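Local coordinates for putative D-tyrosyl-tRNA(Tyr) deacylase 2 (PDB 1TC5), which probably hydrolyses D-tyrosyl-tRNA(Tyr) to D-tyrosine and free tRNA, as a homodimeric and highly divergent member of the DTD family, at residues M18-L23 with R181-G186; Y31-R36 with G161-N166; M9-M14 with I42-D47; V64-K69 with Q84-C89. One frame throughout, in Å; residues are numbered along the deposited sequence. Where two conformers were deposited one is given.

Interaction 1: M18-L23 with R181-G186; sequences MDQGHL and RFESEG
Gln-20 pairs with Glu-183 and His-22 with Arg-181 as hydrogen-bonded antiparallel pairs. The axes of strand segments 20-23 and 181-184 approach to 4.8 Å, with their directions at 170°. His-22 N gives a bond of 2.8 Å to Arg-181 O, and His-22 O accepts from Arg-181 N. Gly-21 faces Phe-182 in the non-hydrogen-bonded pair between them. At the start of the ladder the carbonyl of Glu-183 accepts from two successive amides, Asp-19 N at 2.9 Å and Gln-20 N at 3.2 Å. This is a classic beta bulge.

Side chains of Gln-20, His-22, Arg-181 and Glu-183 share one face of the sheet. The imidazole of His-22 meets the Arg-181 chain low down, CD2 to CB at 3.5 Å. Arg-181 NH1 then reaches over one ring face, near its rim, with guanidinium and ring planes 40° apart. Glu-183 lies alongside Gln-20, and its OE1 rests 3.6 Å from Gln-20 CG. Phe-182 points to the other face, and the edge of its ring at CE1 meets Met-18 CB, 3.8 Å away. With CG anti to the backbone N (chi1 179°), the ring is carried toward Met-18.

In the dimer, residues 181-184 also pair with a strand of the second subunit, so the sheet crosses the interface. On the polar face a water donates to both Glu-183 OE1 and Asp-19 OD2. A second water lies between Glu-183 OE2 and His-22 NE2, but its approach to OE2 is unusually short and the link is doubtful. The first water thus bridges two acidic groups that do not touch, and probably eases the repulsion between them.

Interaction 2: Y31-R36 with G161-N166; sequences YVRAGR and GWIKYN
Gly-161 meets Arg-33 through its carbonyl. Both terminal nitrogens of the guanidinium grip Gly-161 O end-on, NH1 at 3.0 Å and NH2 at 2.9 Å. The oxygen lies in the guanidinium plane. NH1 sits in the carbonyl plane, whereas NH2 is 37° above it. Arg-33 NH1 also bonds to Lys-158 O.

Trp-162 reaches the first segment through water. Its NE1 donates to a water that takes a weak bond from Arg-36 NH1.

Ile-163 lies across Arg-33. Its CG2 stands over one face of the guanidinium, 3.7 Å from NH1, while CD1 packs on Arg-33 CB at 3.8 Å. A chi1 of 59° sets CG1 between the backbone N and carbonyl carbon and lets both branches reach the arginine. Ile-163 O receives a water proton, and that water accepts from Arg-36 N at 2.9 Å.

Tyr-165 runs alongside Arg-36. Its CD2 and CE2 lie over one face of the guanidinium, CE2 3.4 Å from NH2, with the planes 64° apart. Arg-36 NH2 is bonded to Phe-74 O. The nearest CA pair is Gly-35 and Tyr-165, 4.3 Å apart.

Arg-33 thus holds the irregular segment 161-166 directly by one carbonyl, while Arg-36 joins it by packing and water.

Interaction 3: M9-M14 with I42-D47; sequences MTIRVM and IAFLSD
Two neighbouring strands of the five-stranded mixed sheet, 10-18 and 37-45, meet here as an antiparallel ladder. Thr-10 pairs with Leu-45 and Arg-12 with Ala-43 through backbone hydrogen bonds. Leu-45 N to Thr-10 O is 2.8 Å, and Arg-12 N to Ala-43 O is 2.9 Å. The return bond from Thr-10 N to Leu-45 O is longer, 3.1 Å, and its donor stands well above the carbonyl plane.

Ile-11, Val-13, Ile-42 and Phe-44 share one face. Ile-11 CG1 touches the edge of the Phe-44 ring at CD1, 3.8 Å away. Ile-42 lies beside both Ile-11 and Val-13, with its CG1 3.9 Å from Val-13 CG1. This is the helix-covered side of the sheet: helix 55-67 packs on Ile-11, and helix 119-136 packs on Ile-42 and Phe-44.

Arg-12 and Leu-45 occupy the opposite face. Leu-45 CD1 sits over the centre of the Arg-12 guanidinium, 3.8 Å from CZ. The arginine bends at chi3 (-64°) and lays its flat end against the methyl. Its NE forms a salt bridge with Asp-193, and its NH1 bonds to Leu-102 O. Beyond the ladder, the extended Met-9 chain passes Ser-46, with Met-9 CE 3.2 Å from Ser-46 OG, which is hydrogen-bonded to Ser-50 OG.

Interaction 4: V64-K69 with Q84-C89; sequences VLLHTK and QSLEEC
Leu-66 and Leu-86 meet in the tight, buried part of the contact. Leu-66 CD2 lies 3.8 Å from Leu-86 CD1, and the same Leu-86 methyl comes within 4.3 Å of Leu-65 CD1. Strand 93-98 adds Ile-94 against both Leu-66 and Leu-86.

Next to these methyls, Leu-66 O accepts from Glu-87 N at 2.9 Å, with the donor tilted 21° from the carbonyl plane. Ser-85 CB presses on the same oxygen at 3.2 Å. A water links three more backbone atoms: it donates to Leu-65 O and Thr-68 O and accepts from Leu-86 N.

The outer side is polar and looser. The Glu-87 carboxylate crosses the His-67 ring obliquely, with OE2 3.3 Å from CD2, but no hydrogen bond forms. Lys-69 NZ forms a salt bridge to Glu-88 OE2 at 3.3 Å, with a weak hydrogen bond, and a second water joins the same two atoms. Ser-85 N also donates to Glu-88 OE2, on its anti lone pair, which helps fix the acid beside the lysine.

In return Ser-85 OG accepts from Glu-88 N, an ST motif. A chi1 of 64° places OG between the backbone N and carbonyl carbon, where it can reach that amide. The reciprocal pair resembles a capping box. It braces the type I turn 86-89, which is docked on the C-terminal end of helix 55-67 through Leu-66 O.

Interactions 1 and 3 are buried antiparallel ladders in different sheets. Their segments adjoin in sequence, yet their centres lie about 23 Å apart on opposite sides of the chain's centre. Interactions 2 and 4 are partly buried and join irregular loops to the end of a strand and of a helix. Interactions 1 and 2 touch: strands 20-24 and 31-34 are sheet neighbours, and Gln-20 NE2 bonds to Ile-163 O. The chemistry follows the place. Interaction 3 has an apolar face under two helices, interaction 1 a watered polar face. Interaction 2 combines an arginine grip on one carbonyl with packing and water. Interaction 4 has leucines inside and charges outside. Interactions 1, 3 and 4 also touch the second subunit.

Interaction 1: M18-L23 with R181-G186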
# COMPACT_ATOMS: atom_id res chain seq x y z
N MET A 18 -2.80 -5.87 8.16
CA MET A 18 -3.42 -4.81 8.95
C MET A 18 -3.44 -5.19 10.42
O MET A 18 -3.78 -6.33 10.78
CB MET A 18 -4.87 -4.61 8.47
CG MET A 18 -5.65 -3.50 9.22
SD MET A 18 -7.11 -3.00 8.31
CE MET A 18 -8.06 -4.57 8.30
N ASP A 19 -3.10 -4.24 11.29
CA ASP A 19 -3.40 -4.35 12.71
C ASP A 19 -4.64 -3.53 13.07
O ASP A 19 -5.55 -4.04 13.72
CB ASP A 19 -2.23 -3.85 13.57
CG ASP A 19 -2.42 -4.19 15.02
OD1 ASP A 19 -2.44 -5.40 15.30
OD2 ASP A 19 -2.61 -3.35 15.94
N GLN A 20 -4.64 -2.26 12.64
CA GLN A 20 -5.79 -1.37 12.79
C GLN A 20 -5.98 -0.54 11.50
O GLN A 20 -5.03 -0.13 10.87
CB GLN A 20 -5.61 -0.37 13.94
CG GLN A 20 -5.40 -0.95 15.34
CD GLN A 20 -6.67 -1.46 15.97
OE1 GLN A 20 -7.42 -0.71 16.63
NE2 GLN A 20 -6.93 -2.75 15.78
N GLY A 21 -7.23 -0.27 11.15
CA GLY A 21 -7.54 0.68 10.09
C GLY A 21 -8.74 1.57 10.37
O GLY A 21 -9.68 1.17 11.05
N HIS A 22 -8.66 2.79 9.85
CA HIS A 22 -9.74 3.77 9.81
C HIS A 22 -9.89 4.27 8.36
O HIS A 22 -8.94 4.78 7.77
CB HIS A 22 -9.48 4.99 10.72
CG HIS A 22 -8.95 4.63 12.06
ND1 HIS A 22 -9.77 4.20 13.09
CD2 HIS A 22 -7.69 4.61 12.55
CE1 HIS A 22 -9.02 3.93 14.15
NE2 HIS A 22 -7.76 4.17 13.85
N LEU A 23 -11.10 4.13 7.81
CA LEU A 23 -11.37 4.53 6.45
C LEU A 23 -12.51 5.56 6.41
O LEU A 23 -13.58 5.34 6.93
CB LEU A 23 -11.69 3.29 5.58
CG LEU A 23 -11.96 3.53 4.09
CD1 LEU A 23 -10.75 4.10 3.41
CD2 LEU A 23 -12.41 2.25 3.38
N ARG A 181 -6.31 5.99 7.85
CA ARG A 181 -5.30 5.79 8.88
C ARG A 181 -5.06 4.29 9.01
O ARG A 181 -6.00 3.52 9.18
CB ARG A 181 -5.73 6.41 10.21
CG ARG A 181 -6.18 7.88 10.12
CD ARG A 181 -6.42 8.57 11.48
NE ARG A 181 -7.64 9.39 11.50
CZ ARG A 181 -8.64 9.28 12.38
NH1 ARG A 181 -8.61 8.38 13.36
NH2 ARG A 181 -9.68 10.09 12.29
N PHE A 182 -3.80 3.89 8.92
CA PHE A 182 -3.44 2.47 8.82
C PHE A 182 -2.27 2.18 9.77
O PHE A 182 -1.29 2.91 9.77
CB PHE A 182 -3.04 2.17 7.39
CG PHE A 182 -2.63 0.76 7.17
CD1 PHE A 182 -3.56 -0.27 7.25
CD2 PHE A 182 -1.30 0.46 6.85
CE1 PHE A 182 -3.17 -1.59 7.02
CE2 PHE A 182 -0.91 -0.86 6.61
CZ PHE A 182 -1.86 -1.88 6.70
N GLU A 183 -2.41 1.13 10.59
CA GLU A 183 -1.34 0.67 11.48
C GLU A 183 -1.05 -0.80 11.17
O GLU A 183 -1.97 -1.61 11.03
CB GLU A 183 -1.73 0.78 12.98
CG GLU A 183 -1.99 2.20 13.48
CD GLU A 183 -2.79 2.26 14.80
OE1 GLU A 183 -2.67 1.34 15.66
OE2 GLU A 183 -3.53 3.24 14.97
N SER A 184 0.23 -1.13 11.12
CA SER A 184 0.67 -2.46 10.79
C SER A 184 1.93 -2.78 11.56
O SER A 184 2.78 -1.93 11.75
CB SER A 184 0.91 -2.53 9.28
OG SER A 184 1.53 -3.72 8.89
N GLU A 185 2.04 -4.05 11.98
CA GLU A 185 3.29 -4.57 12.54
C GLU A 185 4.29 -4.96 11.43
O GLU A 185 5.38 -5.44 11.71
CB GLU A 185 2.99 -5.79 13.42
CG GLU A 185 2.05 -5.53 14.59
CD GLU A 185 2.69 -4.64 15.65
OE1 GLU A 185 3.68 -5.08 16.26
OE2 GLU A 185 2.22 -3.50 15.86
N GLY A 186 3.93 -4.76 10.16
CA GLY A 186 4.81 -5.12 9.04
C GLY A 186 3.88 -5.47 7.90
O GLY A 186 3.25 -6.52 7.96
O HOH W 1 -1.42 -1.08 15.97
O HOH W 2 -5.85 3.43 15.54

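Interaction 2: Y31-R36 with G161-N166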
# COMPACT_ATOMS: atom_id res chain seq x y z
N TYR A 31 -15.35 8.06 9.85
CA TYR A 31 -14.47 6.93 9.63
C TYR A 31 -15.09 5.65 10.16
O TYR A 31 -15.68 5.64 11.24
CB TYR A 31 -13.14 7.14 10.33
CG TYR A 31 -12.33 8.28 9.78
CD1 TYR A 31 -12.56 9.59 10.19
CD2 TYR A 31 -11.32 8.04 8.85
CE1 TYR A 31 -11.82 10.65 9.68
CE2 TYR A 31 -10.57 9.08 8.33
CZ TYR A 31 -10.83 10.40 8.75
OH TYR A 31 -10.08 11.43 8.24
N VAL A 32 -14.93 4.58 9.39
CA VAL A 32 -15.29 3.23 9.82
C VAL A 32 -14.01 2.45 10.13
O VAL A 32 -12.93 2.68 9.51
CB VAL A 32 -16.15 2.50 8.77
CG1 VAL A 32 -17.45 3.22 8.58
CG2 VAL A 32 -15.44 2.40 7.42
N ARG A 33 -14.11 1.53 11.08
CA ARG A 33 -12.95 0.91 11.66
C ARG A 33 -12.86 -0.58 11.39
O ARG A 33 -13.89 -1.30 11.32
CB ARG A 33 -12.99 1.14 13.17
CG ARG A 33 -12.83 2.60 13.55
CD ARG A 33 -12.49 2.77 15.00
NE ARG A 33 -11.19 2.16 15.28
CZ ARG A 33 -10.61 2.11 16.47
NH1 ARG A 33 -11.21 2.63 17.53
NH2 ARG A 33 -9.42 1.55 16.59
N ALA A 34 -11.62 -1.03 11.26
CA ALA A 34 -11.29 -2.45 11.28
C ALA A 34 -10.14 -2.73 12.24
O ALA A 34 -9.26 -1.88 12.45
CB ALA A 34 -10.92 -2.93 9.87
N GLY A 35 -10.14 -3.94 12.80
CA GLY A 35 -9.01 -4.42 13.58
C GLY A 35 -8.07 -5.27 12.74
O GLY A 35 -7.88 -5.03 11.55
N ARG A 36 -7.49 -6.28 13.38
CA ARG A 36 -6.46 -7.07 12.76
C ARG A 36 -7.01 -7.89 11.61
O ARG A 36 -8.09 -8.48 11.69
CB ARG A 36 -5.78 -7.99 13.74
CG ARG A 36 -4.54 -8.69 13.14
CD ARG A 36 -3.59 -9.20 14.19
NE ARG A 36 -4.09 -10.43 14.75
CZ ARG A 36 -4.38 -10.67 16.03
NH1 ARG A 36 -4.25 -9.77 16.99
NH2 ARG A 36 -4.81 -11.87 16.35
N GLY A 161 -8.55 4.36 20.14
CA GLY A 161 -8.03 3.29 20.98
C GLY A 161 -8.17 1.95 20.27
O GLY A 161 -9.05 1.79 19.42
N TRP A 162 -7.30 1.00 20.62
CA TRP A 162 -7.25 -0.31 19.98
C TRP A 162 -8.59 -1.01 20.04
O TRP A 162 -9.28 -0.97 21.06
CB TRP A 162 -6.20 -1.18 20.67
CG TRP A 162 -6.02 -2.56 20.05
CD1 TRP A 162 -5.19 -2.92 19.03
CD2 TRP A 162 -6.70 -3.76 20.46
NE1 TRP A 162 -5.31 -4.27 18.78
CE2 TRP A 162 -6.24 -4.80 19.63
CE3 TRP A 162 -7.68 -4.05 21.43
CZ2 TRP A 162 -6.69 -6.12 19.76
CZ3 TRP A 162 -8.13 -5.35 21.55
CH2 TRP A 162 -7.64 -6.37 20.72
N ILE A 163 -8.98 -1.64 18.92
CA ILE A 163 -10.14 -2.53 18.89
C ILE A 163 -9.76 -3.90 18.37
O ILE A 163 -8.84 -4.06 17.52
CB ILE A 163 -11.34 -2.00 18.02
CG1 ILE A 163 -10.94 -1.78 16.56
CG2 ILE A 163 -11.96 -0.76 18.66
CD1 ILE A 163 -12.14 -1.53 15.68
N LYS A 164 -10.47 -4.89 18.89
CA LYS A 164 -10.30 -6.27 18.50
C LYS A 164 -10.94 -6.46 17.14
O LYS A 164 -11.88 -5.76 16.82
CB LYS A 164 -10.99 -7.20 19.52
CG LYS A 164 -10.59 -8.68 19.37
CD LYS A 164 -11.37 -9.58 20.34
CE LYS A 164 -11.27 -11.06 19.92
NZ LYS A 164 -11.72 -12.01 20.98
N TYR A 165 -10.38 -7.36 16.34
CA TYR A 165 -11.02 -7.87 15.13
C TYR A 165 -12.37 -8.49 15.52
O TYR A 165 -12.60 -8.84 16.69
CB TYR A 165 -10.11 -8.93 14.46
CG TYR A 165 -9.63 -9.99 15.44
CD1 TYR A 165 -10.44 -11.08 15.76
CD2 TYR A 165 -8.40 -9.88 16.07
CE1 TYR A 165 -10.05 -12.04 16.67
CE2 TYR A 165 -7.98 -10.85 16.99
CZ TYR A 165 -8.83 -11.91 17.29
OH TYR A 165 -8.44 -12.88 18.19
N ASN A 166 -13.27 -8.62 14.54
CA ASN A 166 -14.61 -9.17 14.78
C ASN A 166 -15.30 -9.64 13.48
O ASN A 166 -16.47 -9.39 13.25
CB ASN A 166 -15.51 -8.17 15.52
CG ASN A 166 -16.78 -8.82 16.07
OD1 ASN A 166 -17.84 -8.18 16.16
ND2 ASN A 166 -16.68 -10.09 16.42
O HOH W 3 -7.52 -6.25 16.29
O HOH W 4 -4.61 -6.39 16.77

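Interaction 3: M9-M14 with I42-D47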
# COMPACT_ATOMS: atom_id res chain seq x y z
N MET A 9 -9.86 -9.68 -18.73
CA MET A 9 -9.84 -8.66 -17.68
C MET A 9 -9.07 -9.10 -16.40
O MET A 9 -9.27 -10.22 -15.90
CB MET A 9 -11.27 -8.28 -17.30
CG MET A 9 -11.95 -7.32 -18.30
SD MET A 9 -13.33 -6.39 -17.55
CE MET A 9 -14.03 -5.51 -19.04
N THR A 10 -8.24 -8.19 -15.88
CA THR A 10 -7.44 -8.44 -14.69
C THR A 10 -8.04 -7.75 -13.44
O THR A 10 -8.43 -6.60 -13.47
CB THR A 10 -5.98 -7.96 -14.93
OG1 THR A 10 -5.42 -8.67 -16.05
CG2 THR A 10 -5.07 -8.30 -13.78
N ILE A 11 -8.14 -8.50 -12.35
CA ILE A 11 -8.41 -7.93 -11.03
C ILE A 11 -7.05 -7.80 -10.36
O ILE A 11 -6.41 -8.81 -10.08
CB ILE A 11 -9.33 -8.86 -10.20
CG1 ILE A 11 -10.71 -8.98 -10.85
CG2 ILE A 11 -9.46 -8.36 -8.77
CD1 ILE A 11 -11.41 -10.28 -10.53
N ARG A 12 -6.59 -6.56 -10.14
CA ARG A 12 -5.33 -6.29 -9.44
C ARG A 12 -5.61 -5.98 -7.99
O ARG A 12 -6.42 -5.10 -7.69
CB ARG A 12 -4.63 -5.09 -10.07
CG ARG A 12 -3.36 -4.62 -9.33
CD ARG A 12 -2.44 -3.81 -10.19
NE ARG A 12 -1.93 -4.64 -11.29
CZ ARG A 12 -1.40 -4.17 -12.41
NH1 ARG A 12 -1.25 -2.88 -12.61
NH2 ARG A 12 -0.99 -5.01 -13.34
N VAL A 13 -4.97 -6.70 -7.08
CA VAL A 13 -5.06 -6.35 -5.66
C VAL A 13 -3.70 -6.15 -5.01
O VAL A 13 -2.77 -6.87 -5.28
CB VAL A 13 -5.89 -7.38 -4.83
CG1 VAL A 13 -7.35 -7.38 -5.25
CG2 VAL A 13 -5.30 -8.77 -4.90
N MET A 14 -3.62 -5.16 -4.13
CA MET A 14 -2.49 -4.99 -3.22
C MET A 14 -3.00 -5.33 -1.81
O MET A 14 -3.99 -4.77 -1.36
CB MET A 14 -1.95 -3.55 -3.29
CG MET A 14 -0.75 -3.30 -2.38
SD MET A 14 -0.08 -1.60 -2.44
CE MET A 14 -0.43 -1.05 -0.78
N ILE A 42 -8.02 -2.52 -4.46
CA ILE A 42 -8.49 -3.24 -5.63
C ILE A 42 -8.75 -2.34 -6.85
O ILE A 42 -9.31 -1.25 -6.75
CB ILE A 42 -9.77 -4.07 -5.25
CG1 ILE A 42 -10.22 -4.98 -6.39
CG2 ILE A 42 -10.91 -3.17 -4.76
CD1 ILE A 42 -11.11 -6.12 -5.87
N ALA A 43 -8.36 -2.85 -8.00
CA ALA A 43 -8.58 -2.20 -9.29
C ALA A 43 -8.99 -3.26 -10.27
O ALA A 43 -8.52 -4.40 -10.21
CB ALA A 43 -7.32 -1.57 -9.77
N PHE A 44 -9.86 -2.86 -11.19
CA PHE A 44 -10.39 -3.70 -12.23
C PHE A 44 -9.90 -3.15 -13.55
O PHE A 44 -10.23 -2.03 -13.92
CB PHE A 44 -11.94 -3.76 -12.17
CG PHE A 44 -12.46 -4.27 -10.85
CD1 PHE A 44 -12.47 -5.62 -10.57
CD2 PHE A 44 -12.94 -3.40 -9.90
CE1 PHE A 44 -12.93 -6.09 -9.36
CE2 PHE A 44 -13.39 -3.87 -8.68
CZ PHE A 44 -13.38 -5.22 -8.41
N LEU A 45 -9.13 -3.98 -14.26
CA LEU A 45 -8.36 -3.58 -15.42
C LEU A 45 -8.80 -4.34 -16.66
O LEU A 45 -9.38 -5.42 -16.55
CB LEU A 45 -6.88 -3.86 -15.17
CG LEU A 45 -6.39 -3.30 -13.82
CD1 LEU A 45 -4.88 -3.50 -13.68
CD2 LEU A 45 -6.79 -1.83 -13.62
N SER A 46 -8.53 -3.76 -17.83
CA SER A 46 -9.05 -4.27 -19.08
C SER A 46 -8.23 -3.86 -20.31
O SER A 46 -7.69 -2.75 -20.37
CB SER A 46 -10.48 -3.78 -19.24
OG SER A 46 -11.17 -4.53 -20.21
N ASP A 47 -8.14 -4.77 -21.28
CA ASP A 47 -7.76 -4.42 -22.66
C ASP A 47 -9.01 -3.88 -23.36
O ASP A 47 -10.14 -4.11 -22.91
CB ASP A 47 -7.25 -5.62 -23.47
CG ASP A 47 -6.31 -6.52 -22.70
OD1 ASP A 47 -5.11 -6.19 -22.61
OD2 ASP A 47 -6.70 -7.59 -22.16

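Interaction 4: V64-K69 with Q84-C89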
# COMPACT_ATOMS: atom_id res chain seq x y z
N VAL A 64 -9.03 -16.71 -4.25
CA VAL A 64 -7.60 -16.46 -4.17
C VAL A 64 -7.29 -15.60 -2.95
O VAL A 64 -6.38 -15.90 -2.18
CB VAL A 64 -7.05 -15.76 -5.45
CG1 VAL A 64 -5.60 -15.23 -5.25
CG2 VAL A 64 -7.13 -16.70 -6.66
N LEU A 65 -8.06 -14.54 -2.76
CA LEU A 65 -7.93 -13.70 -1.57
C LEU A 65 -8.07 -14.47 -0.25
O LEU A 65 -7.31 -14.23 0.67
CB LEU A 65 -8.95 -12.56 -1.60
CG LEU A 65 -8.99 -11.67 -0.35
CD1 LEU A 65 -7.65 -10.92 -0.15
CD2 LEU A 65 -10.12 -10.69 -0.44
N LEU A 66 -9.03 -15.39 -0.16
CA LEU A 66 -9.34 -16.05 1.11
C LEU A 66 -8.64 -17.38 1.33
O LEU A 66 -8.36 -17.73 2.48
CB LEU A 66 -10.86 -16.21 1.26
CG LEU A 66 -11.67 -14.92 1.18
CD1 LEU A 66 -13.17 -15.25 1.38
CD2 LEU A 66 -11.21 -13.86 2.18
N HIS A 67 -8.35 -18.13 0.26
CA HIS A 67 -7.79 -19.49 0.36
C HIS A 67 -6.27 -19.53 0.37
O HIS A 67 -5.68 -20.52 0.80
CB HIS A 67 -8.25 -20.37 -0.83
CG HIS A 67 -9.74 -20.53 -0.93
ND1 HIS A 67 -10.40 -20.65 -2.14
CD2 HIS A 67 -10.69 -20.58 0.03
CE1 HIS A 67 -11.69 -20.75 -1.91
NE2 HIS A 67 -11.90 -20.72 -0.61
N THR A 68 -5.64 -18.52 -0.17
CA THR A 68 -4.18 -18.50 -0.25
C THR A 68 -3.60 -18.19 1.12
O THR A 68 -4.06 -17.29 1.80
CB THR A 68 -3.73 -17.43 -1.29
OG1 THR A 68 -4.45 -17.63 -2.52
CG2 THR A 68 -2.25 -17.59 -1.66
N LYS A 69 -2.60 -18.98 1.53
CA LYS A 69 -1.88 -18.73 2.77
C LYS A 69 -0.85 -17.66 2.47
O LYS A 69 0.10 -17.91 1.77
CB LYS A 69 -1.22 -20.00 3.26
CG LYS A 69 -2.23 -21.13 3.58
CD LYS A 69 -1.52 -22.45 3.94
CE LYS A 69 -2.51 -23.59 4.18
NZ LYS A 69 -2.75 -23.86 5.63
N GLN A 84 -0.86 -18.13 6.74
CA GLN A 84 -2.19 -18.67 6.97
C GLN A 84 -3.13 -18.01 6.00
O GLN A 84 -2.89 -16.88 5.54
CB GLN A 84 -2.65 -18.36 8.41
CG GLN A 84 -1.90 -19.09 9.51
CD GLN A 84 -2.51 -18.78 10.91
OE1 GLN A 84 -2.42 -17.64 11.39
NE2 GLN A 84 -3.09 -19.78 11.54
N SER A 85 -4.20 -18.71 5.66
CA SER A 85 -5.26 -18.14 4.86
C SER A 85 -6.26 -17.39 5.74
O SER A 85 -6.43 -17.69 6.92
CB SER A 85 -6.01 -19.24 4.11
OG SER A 85 -6.65 -20.09 5.01
N LEU A 86 -6.90 -16.39 5.16
CA LEU A 86 -8.03 -15.76 5.81
C LEU A 86 -9.10 -16.80 6.10
O LEU A 86 -9.74 -16.74 7.14
CB LEU A 86 -8.61 -14.65 4.93
CG LEU A 86 -7.83 -13.36 5.06
CD1 LEU A 86 -8.00 -12.51 3.80
CD2 LEU A 86 -8.28 -12.61 6.35
N GLU A 87 -9.27 -17.77 5.20
CA GLU A 87 -10.30 -18.79 5.37
C GLU A 87 -10.12 -19.54 6.70
O GLU A 87 -11.07 -19.73 7.43
CB GLU A 87 -10.31 -19.76 4.17
CG GLU A 87 -11.27 -20.93 4.27
CD GLU A 87 -11.18 -21.88 3.08
OE1 GLU A 87 -10.06 -22.35 2.74
OE2 GLU A 87 -12.24 -22.16 2.45
N GLU A 88 -8.89 -19.92 7.04
CA GLU A 88 -8.67 -20.67 8.28
C GLU A 88 -8.65 -19.77 9.51
O GLU A 88 -8.56 -20.26 10.62
CB GLU A 88 -7.39 -21.52 8.19
CG GLU A 88 -6.07 -20.76 8.25
CD GLU A 88 -4.89 -21.64 7.89
OE1 GLU A 88 -4.84 -22.81 8.35
OE2 GLU A 88 -4.02 -21.19 7.11
N CYS A 89 -8.72 -18.45 9.31
CA CYS A 89 -8.86 -17.50 10.43
C CYS A 89 -10.11 -16.62 10.20
O CYS A 89 -10.00 -15.45 9.86
CB CYS A 89 -7.58 -16.67 10.56
SG CYS A 89 -6.07 -17.66 10.74
O HOH W 5 -5.74 -15.40 2.56
O HOH W 6 -1.52 -22.35 7.36